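Local coordinates for protein multicopper oxidase type 1 (Nitrosomonas europaea, PDB 3G5W) that binds copper at a mononuclear site and at copper-oxygen centres and, as a two-domain multicopper oxidase of laccase type, probably acts as an oxidoreductase, at residues A[2-7]-A[43-48]; A[180-185]-A[272-277]; A[212-217]-A[232-237]. All coordinates share one frame; numbering follows the deposited sequence.

Contact 1: A[2-7]-A[43-48]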
# COMPACT_ATOMS: atom_id res chain seq x y z
N LYS A 2 -3.52 -11.26 37.59
CA LYS A 2 -4.35 -12.25 36.91
C LYS A 2 -5.69 -11.63 36.52
O LYS A 2 -6.37 -11.03 37.36
CB LYS A 2 -4.58 -13.50 37.78
CG LYS A 2 -3.43 -14.51 37.74
CD LYS A 2 -2.55 -14.43 38.98
CE LYS A 2 -1.27 -15.24 38.82
NZ LYS A 2 -0.32 -14.58 37.89
N ARG A 3 -6.05 -11.77 35.25
CA ARG A 3 -7.32 -11.25 34.76
C ARG A 3 -8.06 -12.32 33.98
O ARG A 3 -7.48 -12.98 33.12
CB ARG A 3 -7.10 -9.99 33.90
CG ARG A 3 -6.34 -8.88 34.62
CD ARG A 3 -6.50 -7.55 33.92
NE ARG A 3 -5.70 -6.49 34.55
CZ ARG A 3 -6.10 -5.74 35.57
NH1 ARG A 3 -7.30 -5.92 36.12
NH2 ARG A 3 -5.29 -4.80 36.05
N GLU A 4 -9.34 -12.51 34.30
CA GLU A 4 -10.16 -13.52 33.63
C GLU A 4 -11.43 -12.93 33.05
O GLU A 4 -12.22 -12.29 33.76
CB GLU A 4 -10.47 -14.70 34.57
CG GLU A 4 -11.28 -15.82 33.89
CD GLU A 4 -11.09 -17.20 34.51
OE1 GLU A 4 -10.27 -17.36 35.44
OE2 GLU A 4 -11.78 -18.14 34.05
N PHE A 5 -11.61 -13.15 31.76
CA PHE A 5 -12.75 -12.61 31.03
C PHE A 5 -13.53 -13.72 30.34
O PHE A 5 -12.99 -14.80 30.07
CB PHE A 5 -12.29 -11.60 29.98
CG PHE A 5 -11.28 -10.58 30.49
CD1 PHE A 5 -11.60 -9.71 31.53
CD2 PHE A 5 -10.03 -10.47 29.88
CE1 PHE A 5 -10.68 -8.77 31.97
CE2 PHE A 5 -9.10 -9.53 30.32
CZ PHE A 5 -9.43 -8.67 31.36
N ASP A 6 -14.80 -13.44 30.05
CA ASP A 6 -15.67 -14.35 29.30
C ASP A 6 -16.14 -13.67 28.02
O ASP A 6 -16.54 -12.50 28.04
CB ASP A 6 -16.90 -14.77 30.13
CG ASP A 6 -16.55 -15.69 31.30
OD1 ASP A 6 -15.50 -16.36 31.28
OD2 ASP A 6 -17.37 -15.76 32.25
N LEU A 7 -16.12 -14.42 26.92
CA LEU A 7 -16.73 -13.97 25.67
C LEU A 7 -17.68 -15.02 25.11
O LEU A 7 -17.37 -16.21 25.12
CB LEU A 7 -15.66 -13.65 24.61
CG LEU A 7 -14.82 -12.38 24.75
CD1 LEU A 7 -13.76 -12.35 23.67
CD2 LEU A 7 -15.69 -11.13 24.67
N ASP A 43 -1.43 -11.67 33.39
CA ASP A 43 -1.75 -13.03 32.97
C ASP A 43 -3.23 -13.09 32.65
O ASP A 43 -4.09 -13.01 33.54
CB ASP A 43 -1.36 -14.04 34.05
CG ASP A 43 0.14 -14.12 34.25
OD1 ASP A 43 0.91 -13.93 33.28
OD2 ASP A 43 0.57 -14.38 35.40
N VAL A 44 -3.51 -13.20 31.36
CA VAL A 44 -4.87 -13.10 30.84
C VAL A 44 -5.44 -14.49 30.58
O VAL A 44 -4.76 -15.36 30.04
CB VAL A 44 -4.91 -12.25 29.54
CG1 VAL A 44 -6.33 -12.13 29.00
CG2 VAL A 44 -4.33 -10.85 29.81
N THR A 45 -6.68 -14.69 31.02
CA THR A 45 -7.46 -15.89 30.71
C THR A 45 -8.77 -15.47 30.04
O THR A 45 -9.51 -14.63 30.57
CB THR A 45 -7.77 -16.71 31.99
OG1 THR A 45 -6.54 -17.14 32.59
CG2 THR A 45 -8.62 -17.93 31.68
N VAL A 46 -9.05 -16.03 28.87
CA VAL A 46 -10.30 -15.72 28.18
C VAL A 46 -11.07 -16.99 27.86
O VAL A 46 -10.59 -17.85 27.12
CB VAL A 46 -10.08 -14.89 26.88
CG1 VAL A 46 -11.43 -14.43 26.32
CG2 VAL A 46 -9.18 -13.69 27.14
N ASN A 47 -12.27 -17.11 28.44
CA ASN A 47 -13.17 -18.23 28.16
C ASN A 47 -14.11 -17.85 27.03
O ASN A 47 -14.89 -16.90 27.16
CB ASN A 47 -13.94 -18.63 29.42
CG ASN A 47 -13.03 -18.88 30.61
OD1 ASN A 47 -12.18 -19.77 30.59
ND2 ASN A 47 -13.17 -18.06 31.65
N VAL A 48 -14.02 -18.57 25.92
CA VAL A 48 -14.77 -18.26 24.71
C VAL A 48 -15.83 -19.33 24.39
O VAL A 48 -15.48 -20.47 24.07
CB VAL A 48 -13.81 -18.07 23.50
CG1 VAL A 48 -14.59 -17.68 22.24
CG2 VAL A 48 -12.77 -17.03 23.82
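The amide of N47 reaches across from 43-48 and is shared by two carboxylates of 2-7. Its ND2 donates to E4 OE2 at 2.8 Å, using the anti lone pair of that oxygen, and to D6 OD1 at 2.9 Å, met nearly head-on; both acceptors lie close to the amide plane. E4 gets there because its CG stands anti to the backbone N (chi1 -178°), which lays the chain alongside T45 and puts CD 3.8 Å from T45 CG2. At the start of the strands K2 NZ forms a salt bridge of 2.7 Å with D43 OD2.

On the other face, which R3 shares, the packing is apolar: the F5 ring approaches V44 obliquely, F5 CE2 to V44 CG1 4.0 Å, and L7 CD1 packs on V46 CG1. Between the two faces runs a parallel ladder in which R3, F5 and L7 bond to D43, T45 and N47, as in F5 N to T45 O at 2.8 Å.

Further out, N47 OD1 is hydrogen-bonded to T89 and D43 OD1 forms a salt bridge with K93, both on strand 87-93, while M307 packs against F5 and L7. With both its amide ends engaged, N47 is probably fixed in rotation, and its two N-H groups would ease the proximity of two acidic side chains.

Contact 2: A[180-185]-A[272-277]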
# COMPACT_ATOMS: atom_id res chain seq x y z
N ILE A 180 -14.73 13.67 16.89
CA ILE A 180 -13.72 13.62 17.94
C ILE A 180 -13.69 15.02 18.55
O ILE A 180 -13.38 15.97 17.86
CB ILE A 180 -12.35 13.20 17.35
CG1 ILE A 180 -12.43 11.72 16.93
CG2 ILE A 180 -11.19 13.46 18.35
CD1 ILE A 180 -11.30 11.25 16.00
N ARG A 181 -14.09 15.14 19.82
CA ARG A 181 -14.26 16.46 20.43
C ARG A 181 -13.09 16.81 21.34
O ARG A 181 -12.76 16.05 22.25
CB ARG A 181 -15.59 16.56 21.19
CG ARG A 181 -16.79 16.52 20.29
CD ARG A 181 -18.09 16.67 21.04
NE ARG A 181 -19.19 16.96 20.12
CZ ARG A 181 -20.46 17.11 20.48
NH1 ARG A 181 -20.81 17.00 21.76
NH2 ARG A 181 -21.38 17.38 19.56
N VAL A 182 -12.49 17.96 21.08
CA VAL A 182 -11.26 18.37 21.76
C VAL A 182 -11.30 19.84 22.17
O VAL A 182 -12.23 20.57 21.81
CB VAL A 182 -10.00 18.16 20.87
CG1 VAL A 182 -9.78 16.68 20.55
CG2 VAL A 182 -10.11 18.99 19.58
N LYS A 183 -10.28 20.27 22.91
CA LYS A 183 -10.04 21.69 23.14
C LYS A 183 -8.56 21.99 22.90
O LYS A 183 -7.73 21.09 22.89
CB LYS A 183 -10.47 22.12 24.55
CG LYS A 183 -9.55 21.66 25.67
CD LYS A 183 -10.20 21.88 27.03
CE LYS A 183 -9.29 21.41 28.15
NZ LYS A 183 -9.03 19.93 28.14
N LYS A 184 -8.24 23.27 22.73
CA LYS A 184 -6.86 23.68 22.50
C LYS A 184 -5.97 23.22 23.65
O LYS A 184 -6.34 23.34 24.82
CB LYS A 184 -6.78 25.20 22.31
CG LYS A 184 -5.52 25.68 21.63
CD LYS A 184 -5.58 27.18 21.41
CE LYS A 184 -4.19 27.79 21.25
NZ LYS A 184 -3.43 27.16 20.13
N GLY A 185 -4.80 22.68 23.32
CA GLY A 185 -3.88 22.14 24.32
C GLY A 185 -3.97 20.63 24.51
O GLY A 185 -3.08 20.03 25.10
N ILE A 272 -12.95 16.45 13.52
CA ILE A 272 -12.45 16.89 14.82
C ILE A 272 -13.11 18.24 15.12
O ILE A 272 -13.00 19.17 14.32
CB ILE A 272 -10.91 17.07 14.81
CG1 ILE A 272 -10.20 15.72 14.61
CG2 ILE A 272 -10.43 17.77 16.09
CD1 ILE A 272 -8.75 15.85 14.15
N GLU A 273 -13.79 18.33 16.26
CA GLU A 273 -14.47 19.56 16.70
C GLU A 273 -13.79 20.18 17.92
O GLU A 273 -13.73 19.54 18.98
CB GLU A 273 -15.94 19.27 17.06
CG GLU A 273 -16.81 18.73 15.93
CD GLU A 273 -18.21 18.31 16.39
OE1 GLU A 273 -19.08 18.09 15.52
OE2 GLU A 273 -18.44 18.20 17.62
N TYR A 274 -13.28 21.40 17.79
CA TYR A 274 -12.75 22.13 18.95
C TYR A 274 -13.87 22.89 19.65
O TYR A 274 -14.70 23.54 18.99
CB TYR A 274 -11.72 23.16 18.52
CG TYR A 274 -10.34 22.65 18.21
CD1 TYR A 274 -9.27 23.01 19.02
CD2 TYR A 274 -10.09 21.87 17.07
CE1 TYR A 274 -7.99 22.60 18.73
CE2 TYR A 274 -8.80 21.45 16.77
CZ TYR A 274 -7.76 21.82 17.61
OH TYR A 274 -6.48 21.45 17.35
N GLU A 275 -13.90 22.83 20.97
CA GLU A 275 -14.95 23.52 21.71
C GLU A 275 -14.87 25.04 21.54
O GLU A 275 -15.88 25.73 21.63
CB GLU A 275 -14.99 23.11 23.18
CG GLU A 275 -13.74 23.36 23.98
CD GLU A 275 -13.93 23.06 25.46
OE1 GLU A 275 -14.32 21.92 25.80
OE2 GLU A 275 -13.67 23.97 26.28
N GLU A 276 -13.66 25.54 21.27
CA GLU A 276 -13.43 26.98 21.05
C GLU A 276 -14.25 27.57 19.89
O GLU A 276 -14.74 28.70 20.00
CB GLU A 276 -11.94 27.27 20.85
CG GLU A 276 -11.09 27.16 22.12
CD GLU A 276 -10.57 25.75 22.41
OE1 GLU A 276 -9.86 25.58 23.42
OE2 GLU A 276 -10.86 24.82 21.62
N VAL A 277 -14.39 26.82 18.79
CA VAL A 277 -15.13 27.33 17.62
C VAL A 277 -16.62 26.97 17.60
O VAL A 277 -17.40 27.58 16.88
CB VAL A 277 -14.45 26.96 16.26
CG1 VAL A 277 -12.98 27.38 16.24
CG2 VAL A 277 -14.60 25.48 15.94
O HOH W 1 -21.60 17.73 16.30
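This contact is a short parallel strand pairing at the border of a mixed sheet, where 180-182 forms an outermost strand within the chain and lies against the end of strand 269-274. Three backbone bonds hold it: E273 N to I180 O, V182 N to E273 O, and E275 N to V182 O, the last 2.9 Å long.

On one face R181 and E273 run side by side. R181 NE meets E273 OE2 at 2.9 Å, nearly along the C-O direction but 20° out of the guanidinium plane, and the two flat groups are close to coplanar. A water joins R181 NH2 to E273 OE1, which also bonds to Y284.

The sheet belongs to the second of the two cupredoxin-like domains expected for this family, and its other face carries I180, V182, I272 and Y274. V182 is the hub here. Its CG2, set between the backbone N and the carbonyl carbon, sits 3.8 Å from the centroid of the Y274 ring in a CH-pi contact only 10° off the normal, and touches I272 CG2 at 3.7 Å. The tyrosine is held at its far end by a bond from N244 to its OH, and its ring meets that of W248 steeply.

Where the strands end, E276 turns back on 180-185. Bent at chi2 (87°), it brings OE1 to K184 N at 2.9 Å, with a weak second bond from the same N-H to OE2. Beside it the aliphatic parts of K183 and E275 lie alongside each other, K183 CB to E275 CG 3.5 Å.

Contact 3: A[212-217]-A[232-237]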
# COMPACT_ATOMS: atom_id res chain seq x y z
N ALA A 212 3.83 7.55 15.41
CA ALA A 212 4.73 7.27 16.53
C ALA A 212 4.95 5.80 16.88
O ALA A 212 5.97 5.44 17.49
CB ALA A 212 4.28 8.04 17.77
N PHE A 213 3.99 4.95 16.52
CA PHE A 213 4.08 3.51 16.78
C PHE A 213 3.59 2.72 15.57
O PHE A 213 2.63 3.12 14.90
CB PHE A 213 3.24 3.10 18.00
CG PHE A 213 3.70 3.71 19.31
CD1 PHE A 213 4.42 2.96 20.22
CD2 PHE A 213 3.37 5.03 19.63
CE1 PHE A 213 4.84 3.51 21.43
CE2 PHE A 213 3.78 5.59 20.84
CZ PHE A 213 4.52 4.83 21.74
N LYS A 214 4.27 1.60 15.28
CA LYS A 214 3.80 0.63 14.29
C LYS A 214 3.70 -0.72 14.96
O LYS A 214 4.64 -1.14 15.64
CB LYS A 214 4.73 0.53 13.07
CG LYS A 214 4.36 -0.65 12.13
CD LYS A 214 5.30 -0.80 10.94
CE LYS A 214 5.11 -2.18 10.26
NZ LYS A 214 3.67 -2.59 10.10
N ASP A 215 2.57 -1.40 14.77
CA ASP A 215 2.31 -2.73 15.34
C ASP A 215 2.64 -2.80 16.83
O ASP A 215 3.14 -3.81 17.31
CB ASP A 215 3.07 -3.82 14.57
CG ASP A 215 2.74 -3.85 13.08
OD1 ASP A 215 3.45 -4.57 12.34
OD2 ASP A 215 1.79 -3.16 12.64
N GLY A 216 2.38 -1.71 17.55
CA GLY A 216 2.62 -1.67 18.98
C GLY A 216 3.98 -1.11 19.36
O GLY A 216 4.12 -0.57 20.46
N PHE A 217 4.96 -1.21 18.46
CA PHE A 217 6.35 -0.82 18.76
C PHE A 217 6.63 0.64 18.42
O PHE A 217 6.25 1.09 17.34
CB PHE A 217 7.34 -1.70 18.01
CG PHE A 217 7.38 -3.12 18.48
CD1 PHE A 217 8.24 -3.50 19.51
CD2 PHE A 217 6.57 -4.08 17.90
CE1 PHE A 217 8.28 -4.82 19.95
CE2 PHE A 217 6.60 -5.40 18.33
CZ PHE A 217 7.45 -5.77 19.36
N PRO A 232 -3.85 -4.08 5.75
CA PRO A 232 -4.49 -5.10 6.57
C PRO A 232 -3.55 -5.71 7.62
O PRO A 232 -2.44 -6.11 7.30
CB PRO A 232 -4.90 -6.16 5.54
CG PRO A 232 -5.12 -5.38 4.30
CD PRO A 232 -4.04 -4.33 4.31
N GLY A 233 -4.00 -5.76 8.88
CA GLY A 233 -3.19 -6.34 9.95
C GLY A 233 -2.29 -5.35 10.69
O GLY A 233 -1.94 -5.58 11.84
N GLU A 234 -1.91 -4.27 10.01
CA GLU A 234 -1.06 -3.23 10.62
C GLU A 234 -1.82 -2.40 11.64
O GLU A 234 -3.03 -2.25 11.55
CB GLU A 234 -0.49 -2.29 9.56
CG GLU A 234 0.41 -2.95 8.53
CD GLU A 234 1.15 -1.92 7.70
OE1 GLU A 234 0.51 -1.30 6.81
OE2 GLU A 234 2.36 -1.72 7.96
N ARG A 235 -1.08 -1.87 12.62
CA ARG A 235 -1.61 -0.82 13.48
C ARG A 235 -0.63 0.33 13.48
O ARG A 235 0.59 0.11 13.50
CB ARG A 235 -1.82 -1.31 14.91
CG ARG A 235 -2.98 -2.30 15.10
CD ARG A 235 -2.55 -3.72 14.81
NE ARG A 235 -1.60 -4.21 15.81
CZ ARG A 235 -0.60 -5.05 15.55
NH1 ARG A 235 -0.40 -5.51 14.32
NH2 ARG A 235 0.21 -5.43 16.54
N TYR A 236 -1.17 1.54 13.45
CA TYR A 236 -0.38 2.75 13.63
C TYR A 236 -1.00 3.62 14.71
O TYR A 236 -2.21 3.87 14.69
CB TYR A 236 -0.29 3.53 12.32
CG TYR A 236 0.63 2.89 11.31
CD1 TYR A 236 2.01 3.09 11.38
CD2 TYR A 236 0.14 2.07 10.30
CE1 TYR A 236 2.87 2.49 10.47
CE2 TYR A 236 1.00 1.47 9.37
CZ TYR A 236 2.36 1.69 9.46
OH TYR A 236 3.23 1.10 8.56
N ASP A 237 -0.18 4.06 15.67
CA ASP A 237 -0.60 5.08 16.63
C ASP A 237 -0.14 6.44 16.13
O ASP A 237 1.06 6.68 15.95
CB ASP A 237 -0.05 4.81 18.03
CG ASP A 237 -0.58 3.52 18.64
OD1 ASP A 237 -0.74 3.47 19.88
OD2 ASP A 237 -0.83 2.54 17.90
O HOH W 2 3.45 -6.42 17.15
O HOH W 3 0.81 0.78 16.63
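K214 reaches over to E234, its NZ bonded to OE2 at 2.7 Å through the anti lone pair. The same ammonium also binds D215 OD1, approached from above the carboxylate plane, and T227 O of the third subunit. D215 is equally engaged: OD2 accepts R235 N at 3.1 Å, and OD1 accepts backbone N-H groups of D226 and T227 of the third subunit. The guanidinium of R235 lies over D215 CA, gives NH1 to G233 O at 2.9 Å and NH2 to D226 of that subunit, and sends NE to T99 O.

These residues close an antiparallel strand pair, 212-214 with 235-237, where a type I' turn begins at K214 and leads into strand 217-225, and a classic beta bulge sets A212 and F213 against D237. D237 O takes A212 N at 3.0 Å and, weakly, F213 N. D215 N goes to R235 O at 2.8 Å. D237 OD1 pairs with R189, and OD2 accepts from T99 and from a water that also receives G216 N.

K214 runs alongside Y236, K214 CB to Y236 CE1 3.7 Å, before bending at its end. With a methionine in its place, E234 and D215 would probably lose the positive charge between them and the carbonyl of T227 of the third subunit its donor.

Overall arrangement
The three contacts lie in separate sheets and do not touch. Contact 1 belongs to what is probably the first cupredoxin-like domain and closes before the other two begin along the chain; its centre is about 37 Å from that of contact 2 and about 24 Å from that of contact 3. Contact 3 falls within the 86 residues that separate the segments of contact 2, their nearest atoms being about 12 Å apart. None supplies a copper ligand, though all lie within about 11 Å of a copper group: the side chain of V48 is about 9 Å from the mononuclear copper, that of R235 about 7 Å from a Cu-O-Cu group, and that of I272 about 11 Å from a Cu-O and a Cu-O-Cu group. Contact 3 also joins subunits, through the third chain.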